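Local coordinates for protein S-adenosyl-L-methionine methyl transferase (Ruegeria pomeroyi DSS-3, PDB 3IHT) that binds S-adenosylmethionine in a Rossmann-like methyltransferase fold and probably transfers its methyl group to an acceptor substrate, at residues L47-G52 with I67-R72; T54-R59 with P78-P83; A107-A112 with L142-D147. One frame throughout, in Å; residues are numbered along the deposited sequence.

Interaction 1 of 3, residues L47-G52 with I67-R72. With SAM (S-adenosylmethionine), chain C.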
loop_
_atom_site.group_PDB
_atom_site.type_symbol
_atom_site.label_atom_id
_atom_site.label_comp_id
_atom_site.label_asym_id
_atom_site.label_seq_id
_atom_site.Cartn_x
_atom_site.Cartn_y
_atom_site.Cartn_z
ATOM N N LEU A 47 12.331 -11.641 2.877
ATOM C CA LEU A 47 11.768 -12.069 4.150
ATOM C C LEU A 47 10.371 -11.487 4.271
ATOM O O LEU A 47 10.197 -10.259 4.489
ATOM C CB LEU A 47 12.669 -11.630 5.336
ATOM C CG LEU A 47 14.131 -12.052 5.212
ATOM C CD1 LEU A 47 14.938 -11.667 6.484
ATOM C CD2 LEU A 47 14.260 -13.550 4.947
ATOM N N GLY A 48 9.366 -12.351 4.163
ATOM C CA GLY A 48 7.975 -11.915 4.169
ATOM C C GLY A 48 7.455 -11.743 2.762
ATOM O O GLY A 48 7.872 -10.846 2.034
ATOM N N LEU A 49 6.539 -12.582 2.358
ATOM C CA LEU A 49 5.967 -12.487 1.006
ATOM C C LEU A 49 4.771 -11.558 0.940
ATOM O O LEU A 49 4.699 -10.674 0.101
ATOM C CB LEU A 49 5.565 -13.903 0.537
ATOM C CG LEU A 49 4.944 -13.974 -0.858
ATOM C CD1 LEU A 49 5.895 -13.408 -1.965
ATOM C CD2 LEU A 49 4.493 -15.430 -1.159
ATOM N N GLY A 50 3.799 -11.784 1.829
ATOM C CA GLY A 50 2.531 -11.071 1.808
ATOM C C GLY A 50 1.816 -11.122 0.470
ATOM O O GLY A 50 1.771 -12.168 -0.182
ATOM N N ASN A 51 1.298 -9.986 0.029
ATOM C CA ASN A 51 0.647 -9.897 -1.280
ATOM C C ASN A 51 1.621 -10.206 -2.417
ATOM O O ASN A 51 1.199 -10.670 -3.475
ATOM C CB ASN A 51 0.048 -8.496 -1.465
ATOM C CG ASN A 51 -0.705 -8.340 -2.754
ATOM O OD1 ASN A 51 -0.136 -7.937 -3.772
ATOM N ND2 ASN A 51 -2.014 -8.602 -2.711
ATOM N N GLY A 52 2.881 -9.876 -2.219
ATOM C CA GLY A 52 3.955 -10.224 -3.126
ATOM C C GLY A 52 4.439 -9.115 -4.057
ATOM O O GLY A 52 5.152 -9.389 -5.049
ATOM N N ILE A 67 16.150 -15.890 -6.251
ATOM C CA ILE A 67 15.452 -15.191 -5.150
ATOM C C ILE A 67 14.758 -16.276 -4.304
ATOM O O ILE A 67 13.937 -17.028 -4.833
ATOM C CB ILE A 67 14.411 -14.166 -5.600
ATOM C CG1 ILE A 67 15.009 -13.105 -6.544
ATOM C CG2 ILE A 67 13.722 -13.511 -4.325
ATOM C CD1 ILE A 67 13.959 -12.366 -7.428
ATOM N N TYR A 68 15.129 -16.404 -3.028
ATOM C CA TYR A 68 14.420 -17.271 -2.081
ATOM C C TYR A 68 13.499 -16.431 -1.200
ATOM O O TYR A 68 13.881 -15.333 -0.711
ATOM C CB TYR A 68 15.376 -18.061 -1.203
ATOM C CG TYR A 68 16.133 -19.112 -1.926
ATOM C CD1 TYR A 68 17.272 -18.778 -2.639
ATOM C CD2 TYR A 68 15.686 -20.437 -1.965
ATOM C CE1 TYR A 68 17.974 -19.750 -3.342
ATOM C CE2 TYR A 68 16.368 -21.399 -2.698
ATOM C CZ TYR A 68 17.513 -21.033 -3.369
ATOM O OH TYR A 68 18.244 -21.943 -4.093
ATOM N N VAL A 69 12.277 -16.941 -1.017
ATOM C CA VAL A 69 11.229 -16.278 -0.275
ATOM C C VAL A 69 10.966 -17.017 1.019
ATOM O O VAL A 69 10.729 -18.221 1.010
ATOM C CB VAL A 69 9.914 -16.181 -1.139
ATOM C CG1 VAL A 69 8.784 -15.598 -0.328
ATOM C CG2 VAL A 69 10.135 -15.350 -2.371
ATOM N N PHE A 70 11.015 -16.280 2.139
ATOM C CA PHE A 70 10.783 -16.813 3.488
ATOM C C PHE A 70 9.397 -16.350 3.923
ATOM O O PHE A 70 9.100 -15.148 3.917
ATOM C CB PHE A 70 11.819 -16.282 4.476
ATOM C CG PHE A 70 13.228 -16.756 4.224
ATOM C CD1 PHE A 70 13.941 -16.324 3.108
ATOM C CD2 PHE A 70 13.850 -17.589 5.130
ATOM C CE1 PHE A 70 15.243 -16.718 2.893
ATOM C CE2 PHE A 70 15.173 -17.992 4.919
ATOM C CZ PHE A 70 15.859 -17.559 3.824
ATOM N N GLU A 71 8.509 -17.282 4.206
ATOM C CA GLU A 71 7.131 -16.921 4.545
ATOM C C GLU A 71 6.513 -18.047 5.383
ATOM O O GLU A 71 6.825 -19.229 5.199
ATOM C CB GLU A 71 6.311 -16.676 3.244
ATOM C CG GLU A 71 4.860 -16.440 3.413
ATOM C CD GLU A 71 4.551 -15.255 4.350
ATOM O OE1 GLU A 71 4.899 -14.113 4.006
ATOM O OE2 GLU A 71 3.960 -15.475 5.414
ATOM N N ARG A 72 5.657 -17.677 6.322
ATOM C CA ARG A 72 5.002 -18.640 7.187
ATOM C C ARG A 72 3.706 -19.138 6.556
ATOM O O ARG A 72 3.348 -20.293 6.748
ATOM C CB ARG A 72 4.752 -18.059 8.598
ATOM C CG ARG A 72 3.742 -16.934 8.679
ATOM C CD ARG A 72 3.830 -16.256 10.057
ATOM N NE ARG A 72 3.353 -14.884 10.048
ATOM C CZ ARG A 72 3.509 -14.039 11.064
ATOM N NH1 ARG A 72 4.157 -14.421 12.155
ATOM N NH2 ARG A 72 3.035 -12.807 10.978
HETATM N N SAM C . 6.834 -6.883 1.098
HETATM C CA SAM C . 5.487 -7.487 0.822
HETATM C C SAM C . 4.854 -6.889 -0.456
HETATM O O SAM C . 3.703 -7.213 -0.840
HETATM O OXT SAM C . 5.464 -5.978 -1.065
HETATM C CB SAM C . 4.542 -7.392 2.038
HETATM C CG SAM C . 4.926 -8.290 3.236
HETATM S SD SAM C . 3.703 -8.238 4.621
HETATM C CE SAM C . 3.937 -6.499 5.111
HETATM C "C5'" SAM C . 4.667 -9.158 5.898
HETATM C "C4'" SAM C . 4.827 -10.653 5.655
HETATM O "O4'" SAM C . 5.819 -11.157 6.574
HETATM C "C3'" SAM C . 3.553 -11.474 5.887
HETATM O "O3'" SAM C . 3.225 -12.289 4.761
HETATM C "C2'" SAM C . 3.844 -12.295 7.140
HETATM O "O2'" SAM C . 3.195 -13.575 7.263
HETATM C "C1'" SAM C . 5.358 -12.416 7.062
HETATM N N9 SAM C . 5.971 -12.725 8.380
HETATM C C8 SAM C . 5.925 -11.941 9.518
HETATM N N7 SAM C . 6.621 -12.562 10.505
HETATM C C5 SAM C . 7.103 -13.734 10.023
HETATM C C6 SAM C . 7.881 -14.735 10.606
HETATM N N6 SAM C . 8.262 -14.673 11.904
HETATM N N1 SAM C . 8.245 -15.803 9.805
HETATM C C2 SAM C . 7.853 -15.926 8.489
HETATM N N3 SAM C . 7.061 -14.928 7.919
HETATM C C4 SAM C . 6.712 -13.851 8.678
#
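Glu71 reaches from the end of strand 67-71 to the glycine-rich loop after strand 44-47, and one carboxylate oxygen grips both that loop and the bound S-adenosylmethionine. Its OE1 accepts the backbone N of Leu49 at 2.8 Å, on the lone pair turned away from OE2, and a weak, longer bond from Gly50 N. The same OE1 takes the ribose hydroxyl O3' of SAM at 2.6 Å, while OE2 takes SAM O2' at 2.8 Å; the carboxylate thus spans the ribose diol, the hallmark acidic residue at the end of the second strand in Rossmann-like methyltransferases. A bend at chi2 (57°) folds the acid back toward the loop. Replacing the acid with alanine is likely to leave both ribose hydroxyls without their carboxylate acceptor and the N-H of Leu49 without its mate. Arg72 continues the grip: NE donates to SAM O2', and one face of its guanidinium meets the imidazole side of the adenine, SAM N7 lying 3.4 Å above the guanidinium plane of Arg72, offset toward its rim. Gly48 CA is 3.3 Å from SAM O4', and a CB would strike that oxygen. Between the two strands, Gly48 N bonds to Phe70 O at 2.8 Å, continuing the parallel pairing of Leu47 with Phe70. Those two side chains run alongside each other, and methyl CD2 of Leu47 sits over the ring face of Phe70, 3.7 Å from its centroid, a CH-pi contact. Leu49 lays CB against CG1 of Val69 at 3.7 Å. Phe70 then packs against helix 92-103 and Ile88 of strand 87-89, whereas Leu49 and Val69 meet Tyr55 of helix 53-61 and Pro82 of the loop that follows strand 67-71.

Interaction 2 of 3, residues T54-R59 with P78-P83. With SAM (S-adenosylmethionine), chain C.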
loop_
_atom_site.group_PDB
_atom_site.type_symbol
_atom_site.label_atom_id
_atom_site.label_comp_id
_atom_site.label_asym_id
_atom_site.label_seq_id
_atom_site.Cartn_x
_atom_site.Cartn_y
_atom_site.Cartn_z
ATOM N N THR A 54 6.734 -6.547 -3.563
ATOM C CA THR A 54 8.182 -6.352 -3.636
ATOM C C THR A 54 8.812 -7.583 -4.249
ATOM O O THR A 54 9.799 -7.445 -4.951
ATOM C CB THR A 54 8.946 -5.987 -2.306
ATOM O OG1 THR A 54 8.579 -6.882 -1.245
ATOM C CG2 THR A 54 8.704 -4.476 -1.915
ATOM N N TYR A 55 8.270 -8.766 -3.987
ATOM C CA TYR A 55 8.786 -9.971 -4.642
ATOM C C TYR A 55 8.655 -9.840 -6.180
ATOM O O TYR A 55 9.593 -10.129 -6.922
ATOM C CB TYR A 55 8.092 -11.214 -4.129
ATOM C CG TYR A 55 8.523 -12.460 -4.898
ATOM C CD1 TYR A 55 9.854 -12.901 -4.908
ATOM C CD2 TYR A 55 7.577 -13.216 -5.554
ATOM C CE1 TYR A 55 10.250 -14.056 -5.663
ATOM C CE2 TYR A 55 7.929 -14.368 -6.311
ATOM C CZ TYR A 55 9.269 -14.788 -6.342
ATOM O OH TYR A 55 9.588 -15.923 -7.082
ATOM N N HIS A 56 7.511 -9.393 -6.639
ATOM C CA HIS A 56 7.270 -9.183 -8.063
ATOM C C HIS A 56 8.279 -8.197 -8.635
ATOM O O HIS A 56 8.813 -8.401 -9.726
ATOM C CB HIS A 56 5.855 -8.667 -8.285
ATOM C CG HIS A 56 5.413 -8.680 -9.727
ATOM N ND1 HIS A 56 5.547 -7.590 -10.558
ATOM C CD2 HIS A 56 4.849 -9.657 -10.481
ATOM C CE1 HIS A 56 5.071 -7.886 -11.759
ATOM N NE2 HIS A 56 4.649 -9.140 -11.739
ATOM N N HIS A 57 8.543 -7.131 -7.876
ATOM C CA HIS A 57 9.525 -6.117 -8.273
ATOM C C HIS A 57 10.929 -6.718 -8.377
ATOM O O HIS A 57 11.644 -6.473 -9.361
ATOM C CB HIS A 57 9.519 -4.945 -7.275
ATOM C CG HIS A 57 10.104 -3.693 -7.839
ATOM N ND1 HIS A 57 9.403 -2.890 -8.720
ATOM C CD2 HIS A 57 11.330 -3.133 -7.696
ATOM C CE1 HIS A 57 10.165 -1.863 -9.057
ATOM N NE2 HIS A 57 11.344 -1.996 -8.467
ATOM N N LEU A 58 11.318 -7.516 -7.385
ATOM C CA LEU A 58 12.606 -8.190 -7.403
ATOM C C LEU A 58 12.737 -9.104 -8.620
ATOM O O LEU A 58 13.780 -9.121 -9.276
ATOM C CB LEU A 58 12.841 -9.006 -6.125
ATOM C CG LEU A 58 13.079 -8.201 -4.827
ATOM C CD1 LEU A 58 13.085 -9.160 -3.609
ATOM C CD2 LEU A 58 14.371 -7.416 -4.898
ATOM N N ARG A 59 11.679 -9.853 -8.915
ATOM C CA ARG A 59 11.702 -10.762 -10.065
ATOM C C ARG A 59 11.961 -9.994 -11.363
ATOM O O ARG A 59 12.620 -10.507 -12.260
ATOM C CB ARG A 59 10.400 -11.563 -10.172
ATOM C CG ARG A 59 10.148 -12.556 -9.049
ATOM C CD ARG A 59 8.910 -13.401 -9.346
ATOM N NE ARG A 59 8.948 -14.014 -10.683
ATOM C CZ ARG A 59 9.301 -15.268 -10.937
ATOM N NH1 ARG A 59 9.619 -16.084 -9.949
ATOM N NH2 ARG A 59 9.300 -15.720 -12.189
ATOM N N PRO A 78 -1.603 -14.185 -7.381
ATOM C CA PRO A 78 -1.109 -15.431 -8.036
ATOM C C PRO A 78 0.150 -15.235 -8.900
ATOM O O PRO A 78 1.030 -16.071 -8.864
ATOM C CB PRO A 78 -2.310 -15.880 -8.851
ATOM C CG PRO A 78 -3.494 -15.393 -8.002
ATOM C CD PRO A 78 -3.056 -14.016 -7.590
ATOM N N ASP A 79 0.236 -14.126 -9.620
ATOM C CA ASP A 79 1.428 -13.806 -10.433
ATOM C C ASP A 79 2.644 -13.356 -9.623
ATOM O O ASP A 79 3.684 -13.015 -10.219
ATOM C CB ASP A 79 1.090 -12.746 -11.469
ATOM C CG ASP A 79 0.714 -11.392 -10.842
ATOM O OD1 ASP A 79 0.833 -11.230 -9.599
ATOM O OD2 ASP A 79 0.250 -10.524 -11.598
ATOM N N SER A 80 2.554 -13.409 -8.291
ATOM C CA SER A 80 3.648 -13.036 -7.417
ATOM C C SER A 80 3.948 -14.146 -6.416
ATOM O O SER A 80 4.297 -13.875 -5.270
ATOM C CB SER A 80 3.301 -11.706 -6.693
ATOM O OG SER A 80 2.861 -10.742 -7.619
ATOM N N THR A 81 3.803 -15.410 -6.849
ATOM C CA THR A 81 3.955 -16.560 -6.004
ATOM C C THR A 81 5.283 -17.234 -6.337
ATOM O O THR A 81 5.491 -17.592 -7.508
ATOM C CB THR A 81 2.766 -17.556 -6.189
ATOM O OG1 THR A 81 1.529 -16.864 -5.990
ATOM C CG2 THR A 81 2.847 -18.753 -5.236
ATOM N N PRO A 82 6.155 -17.440 -5.338
ATOM C CA PRO A 82 7.432 -18.098 -5.607
ATOM C C PRO A 82 7.227 -19.577 -5.932
ATOM O O PRO A 82 6.335 -20.217 -5.343
ATOM C CB PRO A 82 8.206 -17.978 -4.290
ATOM C CG PRO A 82 7.155 -17.864 -3.246
ATOM C CD PRO A 82 6.043 -17.044 -3.920
ATOM N N PRO A 83 8.021 -20.106 -6.864
ATOM C CA PRO A 83 8.061 -21.555 -7.058
ATOM C C PRO A 83 8.469 -22.258 -5.782
ATOM O O PRO A 83 9.316 -21.740 -5.028
ATOM C CB PRO A 83 9.163 -21.759 -8.102
ATOM C CG PRO A 83 9.528 -20.461 -8.592
ATOM C CD PRO A 83 9.006 -19.401 -7.677
HETATM N N SAM C . 6.834 -6.883 1.098
HETATM C CA SAM C . 5.487 -7.487 0.822
HETATM C C SAM C . 4.854 -6.889 -0.456
HETATM O O SAM C . 3.703 -7.213 -0.840
HETATM O OXT SAM C . 5.464 -5.978 -1.065
HETATM C CB SAM C . 4.542 -7.392 2.038
HETATM C CG SAM C . 4.926 -8.290 3.236
HETATM S SD SAM C . 3.703 -8.238 4.621
HETATM C CE SAM C . 3.937 -6.499 5.111
HETATM C "C5'" SAM C . 4.667 -9.158 5.898
HETATM C "C4'" SAM C . 4.827 -10.653 5.655
HETATM O "O4'" SAM C . 5.819 -11.157 6.574
HETATM C "C3'" SAM C . 3.553 -11.474 5.887
HETATM O "O3'" SAM C . 3.225 -12.289 4.761
HETATM C "C2'" SAM C . 3.844 -12.295 7.140
HETATM O "O2'" SAM C . 3.195 -13.575 7.263
HETATM C "C1'" SAM C . 5.358 -12.416 7.062
HETATM N N9 SAM C . 5.971 -12.725 8.380
HETATM C C8 SAM C . 5.925 -11.941 9.518
HETATM N N7 SAM C . 6.621 -12.562 10.505
HETATM C C5 SAM C . 7.103 -13.734 10.023
HETATM C C6 SAM C . 7.881 -14.735 10.606
HETATM N N6 SAM C . 8.262 -14.673 11.904
HETATM N N1 SAM C . 8.245 -15.803 9.805
HETATM C C2 SAM C . 7.853 -15.926 8.489
HETATM N N3 SAM C . 7.061 -14.928 7.919
HETATM C C4 SAM C . 6.712 -13.851 8.678
#
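Tyr55 lies on helix 53-61, the first crossover helix of the Rossmann-like fold, and carries its ring onto the loop that follows strand 67-71. Ser80 O comes to the ring's edge, 3.4 Å from CD2, and is a buried carbonyl with no hydrogen-bond partner in the model. Further along, the phenol end meets the two prolines: Tyr55 OH is 3.4 Å from Pro82 CA and 3.6 Å from Pro83 CD, with the pyrrolidine rings slanted across it. Next to Tyr55 on the helix, His56 offers its CD2 edge to Asp79 O, in the ring plane, at 3.6 Å, while Ser80 OG lies near the same carbon.

A second layer positions Ser80, Asp79 and Tyr55. Ser80 OG donates to Asp79 OD1, which His77 ND1 also meets, and Arg15 of the second subunit bonds to Ser80 OG, tying the loop to that subunit. Thr54 links the helix to the ligand, its N bonding to SAM OXT at 2.9 Å. Arg59, one turn on from Tyr55, lays CG over one face of the Tyr55 ring, toward its rim, and, bent at chi3 (51°), brings NH1 round to Tyr55 OH at 2.9 Å, the oxygen lying in the guanidinium plane.

Interaction 3 of 3, residues A107-A112 with L142-D147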
loop_
_atom_site.group_PDB
_atom_site.type_symbol
_atom_site.label_atom_id
_atom_site.label_comp_id
_atom_site.label_asym_id
_atom_site.label_seq_id
_atom_site.Cartn_x
_atom_site.Cartn_y
_atom_site.Cartn_z
ATOM N N ALA A 107 24.488 -14.944 0.974
ATOM C CA ALA A 107 23.451 -14.083 0.414
ATOM C C ALA A 107 24.044 -12.761 -0.057
ATOM O O ALA A 107 24.867 -12.140 0.649
ATOM C CB ALA A 107 22.320 -13.808 1.447
ATOM N N SER A 108 23.600 -12.291 -1.217
ATOM C CA SER A 108 24.076 -11.008 -1.753
ATOM C C SER A 108 23.214 -9.859 -1.276
ATOM O O SER A 108 23.665 -8.715 -1.194
ATOM C CB SER A 108 24.104 -11.042 -3.290
ATOM O OG SER A 108 22.814 -11.315 -3.847
ATOM N N LEU A 109 21.940 -10.142 -1.017
ATOM C CA LEU A 109 20.969 -9.104 -0.689
ATOM C C LEU A 109 19.871 -9.749 0.142
ATOM O O LEU A 109 19.288 -10.758 -0.288
ATOM C CB LEU A 109 20.382 -8.483 -1.968
ATOM C CG LEU A 109 19.224 -7.502 -1.863
ATOM C CD1 LEU A 109 19.554 -6.304 -0.932
ATOM C CD2 LEU A 109 18.800 -7.010 -3.241
ATOM N N VAL A 110 19.581 -9.185 1.298
ATOM C CA VAL A 110 18.487 -9.646 2.162
ATOM C C VAL A 110 17.544 -8.464 2.331
ATOM O O VAL A 110 17.965 -7.369 2.749
ATOM C CB VAL A 110 18.981 -10.195 3.546
ATOM C CG1 VAL A 110 17.797 -10.611 4.469
ATOM C CG2 VAL A 110 19.984 -11.357 3.331
ATOM N N HIS A 111 16.280 -8.676 1.945
ATOM C CA HIS A 111 15.234 -7.666 2.052
ATOM C C HIS A 111 14.190 -8.111 3.057
ATOM O O HIS A 111 13.675 -9.239 2.942
ATOM C CB HIS A 111 14.532 -7.418 0.707
ATOM C CG HIS A 111 13.367 -6.485 0.831
ATOM N ND1 HIS A 111 12.089 -6.806 0.414
ATOM C CD2 HIS A 111 13.289 -5.234 1.355
ATOM C CE1 HIS A 111 11.275 -5.802 0.710
ATOM N NE2 HIS A 111 11.975 -4.846 1.303
ATOM N N ALA A 112 13.887 -7.263 4.041
ATOM C CA ALA A 112 12.854 -7.551 5.020
ATOM C C ALA A 112 11.782 -6.478 5.035
ATOM O O ALA A 112 12.075 -5.284 5.163
ATOM C CB ALA A 112 13.471 -7.743 6.438
ATOM N N LEU A 142 24.248 -6.613 0.924
ATOM C CA LEU A 142 23.444 -5.545 1.503
ATOM C C LEU A 142 22.186 -6.109 2.171
ATOM O O LEU A 142 21.691 -7.213 1.787
ATOM C CB LEU A 142 23.068 -4.529 0.429
ATOM C CG LEU A 142 24.218 -3.785 -0.255
ATOM C CD1 LEU A 142 23.659 -2.828 -1.309
ATOM C CD2 LEU A 142 25.063 -3.015 0.752
HETATM N N MSE A 143 21.702 -5.373 3.176
HETATM C CA MSE A 143 20.483 -5.695 3.913
HETATM C C MSE A 143 19.591 -4.469 3.846
HETATM O O MSE A 143 20.009 -3.365 4.205
HETATM C CB MSE A 143 20.822 -6.141 5.359
HETATM C CG MSE A 143 19.726 -6.926 6.040
HETATM SE SE MSE A 143 18.343 -5.760 6.711
HETATM C CE MSE A 143 16.933 -7.065 6.582
ATOM N N VAL A 144 18.383 -4.622 3.306
ATOM C CA VAL A 144 17.410 -3.521 3.206
ATOM C C VAL A 144 16.183 -3.902 4.036
ATOM O O VAL A 144 15.639 -5.007 3.888
ATOM C CB VAL A 144 16.981 -3.264 1.760
ATOM C CG1 VAL A 144 15.878 -2.193 1.656
ATOM C CG2 VAL A 144 18.201 -2.917 0.894
ATOM N N SER A 145 15.776 -2.997 4.918
ATOM C CA SER A 145 14.659 -3.270 5.811
ATOM C C SER A 145 13.731 -2.072 5.937
ATOM O O SER A 145 14.152 -0.958 5.845
ATOM C CB SER A 145 15.176 -3.592 7.220
ATOM O OG SER A 145 14.100 -4.075 8.064
ATOM N N SER A 146 12.443 -2.348 6.155
ATOM C CA SER A 146 11.487 -1.314 6.467
ATOM C C SER A 146 11.416 -1.051 7.977
ATOM O O SER A 146 10.613 -0.224 8.410
ATOM C CB SER A 146 10.107 -1.659 5.886
ATOM O OG SER A 146 9.747 -3.007 6.130
ATOM N N ASP A 147 12.289 -1.715 8.763
ATOM C CA ASP A 147 12.471 -1.445 10.194
ATOM C C ASP A 147 13.952 -1.145 10.474
ATOM O O ASP A 147 14.816 -1.827 9.941
ATOM C CB ASP A 147 12.137 -2.730 10.993
ATOM C CG ASP A 147 10.661 -3.199 10.852
ATOM O OD1 ASP A 147 9.810 -2.422 11.329
ATOM O OD2 ASP A 147 10.390 -4.337 10.318
#
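Val110 and Met143 sit side by side on neighbouring parallel strands at the heart of the Rossmann-like sheet, where strand 107-112 runs beside strand 141-145 and the axes of 109-112 and 142-145 make 10°. The backbone provides a ladder of five hydrogen bonds. Leu142 N reaches Ser108 O from above the carbonyl plane, Val110 N takes Leu142 O at 2.9 Å, Val144 N takes Val110 O at 2.8 Å, Ala112 N takes Val144 O, and Ser146 N closes the series on Ala112 O at 3.1 Å. CA-H...O contacts fill in between, such as Leu109 CA to Leu142 O.

Apolar packing occurs on both faces. On one, Leu109 CD1 leans between Leu142 CB and Val144 CG2, the latter at 4.1 Å, and helix 15-36 packs on this face, Ala33 touching Leu109 and Val144. On the other, Val110 and the selenomethionine Met143 pack against Ile133 of helix 119-133.

Among the polar side chains, His111 slants across Val144, its CD2 3.5 Å from Val144 O, while its ND1 bonds to Glu46 on the adjoining strand. Ser146 OG bonds to Asp113, whose other carboxylate oxygen holds S-adenosylmethionine. The bend of Met143 at chi2 (-79°) swings its end along the strand, bringing methyl CE to within 3.5 Å of Ala112 CB.

Interactions 1 and 2 both touch S-adenosylmethionine, and interaction 3 comes near it through the side chain of His111, about 5 Å off. Interaction 1 holds the ribose and adenine; interaction 2, its centre about 9 Å from that of interaction 1, meets the methionine end through Thr54, and both reach the ligand's carboxylate. The two pack directly: Val69 CG2 lies 3.5 Å from Tyr55 CD1, and Leu49 CD2 lies 3.6 Å from Pro82 CD. Interaction 3 extends the same sheet from the other side of strand 44-47, where Leu47 N is 2.8 Å from His111 O, a probable hydrogen bond. Interactions 2 and 3, about 16 Å between centres, meet where Thr54 OG1 approaches His111 CE1 at 3.5 Å.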